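Local structure of MTH396 protein (Methanothermobacter thermautotrophicus, 1NXH) at residues R65-K70 against E101-G106; H72-L77 against R107-A112. The protein is of unknown function but belongs to the EhaM (DUF1959) family and forms an all-helical homodimer in which the subunits are joined by interchain disulfide bonds. All blocks are in the same frame, centred on the assembly; numbering follows the deposited sequence.

Contact 1. Residues R65-K70 against E101-G106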
loop_
_atom_site.group_PDB
_atom_site.type_symbol
_atom_site.label_atom_id
_atom_site.label_comp_id
_atom_site.label_asym_id
_atom_site.label_seq_id
_atom_site.Cartn_x
_atom_site.Cartn_y
_atom_site.Cartn_z
ATOM N N ARG A 65 11.930 4.253 1.360
ATOM C CA ARG A 65 11.123 4.429 0.156
ATOM C C ARG A 65 9.908 3.497 0.176
ATOM O O ARG A 65 8.790 3.913 -0.104
ATOM C CB ARG A 65 12.009 4.136 -1.057
ATOM C CG ARG A 65 11.301 4.048 -2.376
ATOM C CD ARG A 65 12.333 4.015 -3.498
ATOM N NE ARG A 65 13.029 2.738 -3.646
ATOM C CZ ARG A 65 12.425 1.607 -4.013
ATOM N NH1 ARG A 65 11.113 1.590 -4.259
ATOM N NH2 ARG A 65 13.129 0.493 -4.160
ATOM N N CYS A 66 10.136 2.238 0.526
ATOM C CA CYS A 66 9.060 1.276 0.551
ATOM C C CYS A 66 8.022 1.545 1.625
ATOM O O CYS A 66 6.846 1.163 1.489
ATOM C CB CYS A 66 9.631 -0.125 0.699
ATOM S SG CYS A 66 10.322 -0.793 -0.856
ATOM N N ILE A 67 8.449 2.212 2.689
ATOM C CA ILE A 67 7.533 2.520 3.775
ATOM C C ILE A 67 6.646 3.692 3.398
ATOM O O ILE A 67 5.451 3.695 3.693
ATOM C CB ILE A 67 8.282 2.863 5.073
ATOM C CG1 ILE A 67 9.133 1.662 5.518
ATOM C CG2 ILE A 67 7.266 3.268 6.145
ATOM C CD1 ILE A 67 10.045 1.933 6.686
ATOM N N ARG A 68 7.238 4.689 2.751
ATOM C CA ARG A 68 6.474 5.850 2.330
ATOM C C ARG A 68 5.366 5.340 1.452
ATOM O O ARG A 68 4.206 5.697 1.642
ATOM C CB ARG A 68 7.334 6.824 1.540
ATOM C CG ARG A 68 8.584 7.208 2.266
ATOM C CD ARG A 68 9.143 8.471 1.717
ATOM N NE ARG A 68 8.141 9.530 1.706
ATOM C CZ ARG A 68 8.424 10.788 2.029
ATOM N NH1 ARG A 68 9.667 11.107 2.387
ATOM N NH2 ARG A 68 7.484 11.729 1.994
ATOM N N GLU A 69 5.723 4.490 0.495
ATOM C CA GLU A 69 4.733 3.922 -0.406
ATOM C C GLU A 69 3.570 3.330 0.381
ATOM O O GLU A 69 2.402 3.678 0.141
ATOM C CB GLU A 69 5.348 2.829 -1.269
ATOM C CG GLU A 69 6.194 3.325 -2.419
ATOM C CD GLU A 69 6.491 2.218 -3.414
ATOM O OE1 GLU A 69 7.385 2.415 -4.271
ATOM O OE2 GLU A 69 5.824 1.157 -3.343
ATOM N N LYS A 70 3.899 2.437 1.321
ATOM C CA LYS A 70 2.894 1.782 2.158
ATOM C C LYS A 70 2.035 2.860 2.831
ATOM O O LYS A 70 0.805 2.814 2.782
ATOM C CB LYS A 70 3.588 0.885 3.205
ATOM C CG LYS A 70 2.771 -0.359 3.625
ATOM C CD LYS A 70 3.605 -1.386 4.429
ATOM C CE LYS A 70 2.744 -2.468 5.170
ATOM N NZ LYS A 70 2.078 -3.507 4.306
ATOM N N GLU A 101 9.922 8.399 9.720
ATOM C CA GLU A 101 10.986 8.638 10.668
ATOM C C GLU A 101 10.798 7.671 11.830
ATOM O O GLU A 101 11.738 7.007 12.277
ATOM C CB GLU A 101 10.919 10.079 11.166
ATOM C CG GLU A 101 12.171 10.527 11.887
ATOM C CD GLU A 101 12.265 12.037 12.015
ATOM O OE1 GLU A 101 12.291 12.739 10.976
ATOM O OE2 GLU A 101 12.312 12.526 13.162
ATOM N N LEU A 102 9.561 7.590 12.302
ATOM C CA LEU A 102 9.212 6.726 13.410
ATOM C C LEU A 102 9.495 5.266 13.150
ATOM O O LEU A 102 10.312 4.644 13.834
ATOM C CB LEU A 102 7.736 6.878 13.732
ATOM C CG LEU A 102 7.394 8.015 14.673
ATOM C CD1 LEU A 102 5.890 8.209 14.733
ATOM C CD2 LEU A 102 7.942 7.681 16.041
ATOM N N VAL A 103 8.800 4.713 12.165
ATOM C CA VAL A 103 8.950 3.306 11.844
ATOM C C VAL A 103 10.408 2.941 11.614
ATOM O O VAL A 103 10.847 1.849 11.970
ATOM C CB VAL A 103 8.047 2.934 10.631
ATOM C CG1 VAL A 103 7.873 4.133 9.740
ATOM C CG2 VAL A 103 8.624 1.754 9.862
ATOM N N LEU A 104 11.166 3.868 11.052
ATOM C CA LEU A 104 12.579 3.628 10.802
ATOM C C LEU A 104 13.355 3.575 12.104
ATOM O O LEU A 104 14.456 3.041 12.162
ATOM C CB LEU A 104 13.147 4.747 9.933
ATOM C CG LEU A 104 13.416 4.532 8.439
ATOM C CD1 LEU A 104 12.727 3.293 7.900
ATOM C CD2 LEU A 104 12.959 5.773 7.709
ATOM N N ALA A 105 12.782 4.146 13.150
ATOM C CA ALA A 105 13.447 4.164 14.434
ATOM C C ALA A 105 12.936 3.047 15.325
ATOM O O ALA A 105 13.106 3.096 16.535
ATOM C CB ALA A 105 13.245 5.506 15.096
ATOM N N GLY A 106 12.300 2.046 14.727
ATOM C CA GLY A 106 11.804 0.920 15.505
ATOM C C GLY A 106 10.304 0.859 15.726
ATOM O O GLY A 106 9.767 -0.204 16.066
#
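Ile67 of helix 63-74 meets Val103 and Leu104 in a small apolar helix-helix contact inside the all-helical subunit. With CG1 anti to the carbonyl carbon (chi1 -61°) and CD1 extended beyond it, the isoleucine runs straight out to its two partners. It meets Val103 tip to tip, methyl against methyl: Ile67 CD1 lies 3.5 Å from Val103 CG2, and the branch methyl Ile67 CG2 lies 3.7 Å from Val103 CG1. The same Ile67 CD1 also touches Leu104 CD1, whose side chain slants across from the more exposed margin. At backbone level Ile67 CA and Val103 CA are 8.2 Å apart. The contact sits where helix 89-104 finishes in a Schellman motif: Gly106, with its positive phi of 106°, is the C-prime residue, Gly106 N bonds back to Val103 O at 3.1 Å, and Arg107 N turns to Leu102 O. Around this, Ile67 also packs on Thr100 and Leu104 on Pro64, while Arg68 forms salt bridges to Glu93 and Asp97, so charged pairs tie the same two helices beside the methyl groups. Cys66, next to Ile67, forms a disulfide with Cys78 of the second subunit.

Contact 2. Residues H72-L77 against R107-A112; sequences HSDLQL and REYSEA
Asp74 and Tyr109 reach for each other from opposite directions and meet in a single hydrogen bond, in which Tyr109 OH donates to Asp74 OD1; the modelled 2.5 Å is very short, and at this resolution the exact length should not be pressed. The carboxylate oxygen sits at the edge of the phenol ring, in its plane, on the CE2 side: Asp74 OD1 is 3.1 Å from Tyr109 CE2. The carboxylate itself is turned, its plane 57° from that of the ring, so the two groups neither stack nor lie flat together. Tyr109 gets there because its CG is anti to the backbone N (chi1 -173°), which sends the ring out from the first turn of helix 109-124, alongside Lys70 and Leu71. Asp74 projects from the last turn of helix 63-74, closed by a Schellman motif with Gln76 as C-prime residue: Gln76 N bonds to Ser73 O at 2.8 Å and Leu77 N to His72 O at 2.9 Å. Leu113 packs against Asp74, as does Asp74 of the second subunit. A phenylalanine in place of Tyr109 would probably leave the carboxylate without this donor and the two helix ends without their polar link. A carboxylate at a helix C-terminus, with its counterpart from the other subunit close by, is likely to be electrostatically disfavoured, and the phenol hydroxyl may offset part of that cost.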
loop_
_atom_site.group_PDB
_atom_site.type_symbol
_atom_site.label_atom_id
_atom_site.label_comp_id
_atom_site.label_asym_id
_atom_site.label_seq_id
_atom_site.Cartn_x
_atom_site.Cartn_y
_atom_site.Cartn_z
ATOM N N HIS A 72 1.561 6.108 2.048
ATOM C CA HIS A 72 0.767 6.823 1.074
ATOM C C HIS A 72 -0.516 6.058 0.812
ATOM O O HIS A 72 -1.612 6.631 0.815
ATOM C CB HIS A 72 1.542 6.970 -0.233
ATOM C CG HIS A 72 0.966 8.001 -1.145
ATOM N ND1 HIS A 72 1.098 9.354 -0.912
ATOM C CD2 HIS A 72 0.197 7.881 -2.253
ATOM C CE1 HIS A 72 0.435 10.026 -1.840
ATOM N NE2 HIS A 72 -0.123 9.157 -2.664
ATOM N N SER A 73 -0.355 4.755 0.592
ATOM C CA SER A 73 -1.476 3.874 0.308
ATOM C C SER A 73 -2.415 3.749 1.485
ATOM O O SER A 73 -3.576 4.138 1.409
ATOM C CB SER A 73 -1.000 2.481 -0.063
ATOM O OG SER A 73 -2.120 1.616 -0.135
ATOM N N ASP A 74 -1.908 3.200 2.576
ATOM C CA ASP A 74 -2.711 3.017 3.770
ATOM C C ASP A 74 -3.446 4.270 4.222
ATOM O O ASP A 74 -4.542 4.174 4.787
ATOM C CB ASP A 74 -1.829 2.507 4.897
ATOM C CG ASP A 74 -1.280 1.148 4.607
ATOM O OD1 ASP A 74 -0.478 0.657 5.419
ATOM O OD2 ASP A 74 -1.661 0.566 3.563
ATOM N N LEU A 75 -2.845 5.435 3.983
ATOM C CA LEU A 75 -3.453 6.701 4.376
ATOM C C LEU A 75 -4.329 7.304 3.287
ATOM O O LEU A 75 -4.541 8.509 3.245
ATOM C CB LEU A 75 -2.381 7.704 4.778
ATOM C CG LEU A 75 -1.578 7.338 6.029
ATOM C CD1 LEU A 75 -0.674 8.513 6.406
ATOM C CD2 LEU A 75 -2.523 7.024 7.179
ATOM N N GLN A 76 -4.831 6.454 2.405
ATOM C CA GLN A 76 -5.717 6.888 1.337
ATOM C C GLN A 76 -5.275 8.200 0.690
ATOM O O GLN A 76 -6.106 9.078 0.379
ATOM C CB GLN A 76 -7.136 7.031 1.891
ATOM C CG GLN A 76 -7.608 5.852 2.783
ATOM C CD GLN A 76 -7.614 4.481 2.077
ATOM O OE1 GLN A 76 -8.060 4.356 0.928
ATOM N NE2 GLN A 76 -7.131 3.447 2.779
ATOM N N LEU A 77 -3.969 8.326 0.470
ATOM C CA LEU A 77 -3.436 9.529 -0.127
ATOM C C LEU A 77 -3.571 9.593 -1.625
ATOM O O LEU A 77 -3.467 10.671 -2.211
ATOM C CB LEU A 77 -1.994 9.702 0.284
ATOM C CG LEU A 77 -1.925 10.004 1.772
ATOM C CD1 LEU A 77 -0.486 10.189 2.137
ATOM C CD2 LEU A 77 -2.725 11.255 2.098
ATOM N N ARG A 107 9.627 1.988 15.538
ATOM C CA ARG A 107 8.187 2.045 15.738
ATOM C C ARG A 107 7.504 0.944 14.932
ATOM O O ARG A 107 7.838 0.725 13.770
ATOM C CB ARG A 107 7.664 3.417 15.308
ATOM C CG ARG A 107 6.562 3.980 16.192
ATOM C CD ARG A 107 5.375 3.037 16.285
ATOM N NE ARG A 107 4.327 3.572 17.149
ATOM C CZ ARG A 107 4.483 3.840 18.442
ATOM N NH1 ARG A 107 5.652 3.623 19.038
ATOM N NH2 ARG A 107 3.470 4.335 19.139
ATOM N N GLU A 108 6.568 0.238 15.558
ATOM C CA GLU A 108 5.836 -0.822 14.877
ATOM C C GLU A 108 4.937 -0.199 13.808
ATOM O O GLU A 108 4.064 0.611 14.132
ATOM C CB GLU A 108 4.960 -1.572 15.872
ATOM C CG GLU A 108 4.059 -2.607 15.234
ATOM C CD GLU A 108 4.725 -3.951 15.140
ATOM O OE1 GLU A 108 5.869 -4.010 14.643
ATOM O OE2 GLU A 108 4.108 -4.948 15.568
ATOM N N TYR A 109 5.121 -0.581 12.546
ATOM C CA TYR A 109 4.300 -0.006 11.476
ATOM C C TYR A 109 2.870 0.159 11.947
ATOM O O TYR A 109 2.337 1.265 11.981
ATOM C CB TYR A 109 4.280 -0.891 10.220
ATOM C CG TYR A 109 3.560 -0.213 9.068
ATOM C CD1 TYR A 109 4.039 0.990 8.559
ATOM C CD2 TYR A 109 2.364 -0.720 8.544
ATOM C CE1 TYR A 109 3.355 1.682 7.575
ATOM C CE2 TYR A 109 1.664 -0.025 7.545
ATOM C CZ TYR A 109 2.171 1.184 7.072
ATOM O OH TYR A 109 1.498 1.956 6.144
ATOM N N SER A 110 2.269 -0.969 12.298
ATOM C CA SER A 110 0.908 -1.012 12.773
ATOM C C SER A 110 0.680 0.201 13.642
ATOM O O SER A 110 -0.079 1.108 13.290
ATOM C CB SER A 110 0.708 -2.267 13.603
ATOM O OG SER A 110 1.755 -3.185 13.354
ATOM N N GLU A 111 1.354 0.224 14.780
ATOM C CA GLU A 111 1.200 1.329 15.702
ATOM C C GLU A 111 1.482 2.670 15.039
ATOM O O GLU A 111 0.712 3.607 15.208
ATOM C CB GLU A 111 2.115 1.119 16.903
ATOM C CG GLU A 111 1.808 -0.169 17.662
ATOM C CD GLU A 111 2.914 -0.562 18.625
ATOM O OE1 GLU A 111 3.368 0.318 19.388
ATOM O OE2 GLU A 111 3.324 -1.747 18.623
ATOM N N ALA A 112 2.566 2.755 14.268
ATOM C CA ALA A 112 2.943 3.999 13.592
ATOM C C ALA A 112 1.867 4.531 12.637
ATOM O O ALA A 112 1.623 5.739 12.566
ATOM C CB ALA A 112 4.253 3.801 12.840
#

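Both contacts use helix 63-74, with centres about 9 Å apart. Contact 1 pairs its middle with the end of helix 89-104; contact 2 pairs its end with the start of helix 109-124, the next helix in the chain. One tight turn therefore carries the chain from the first contact to the second. Contact 1 is the more interior: it is purely apolar and buries 127 Å². Contact 2, a surface contact, buries 79 Å² and rests on one polar bond. Each lies beside the second subunit, contact 1 through a covalent link on a neighbouring residue, contact 2 through packing of its own aspartate.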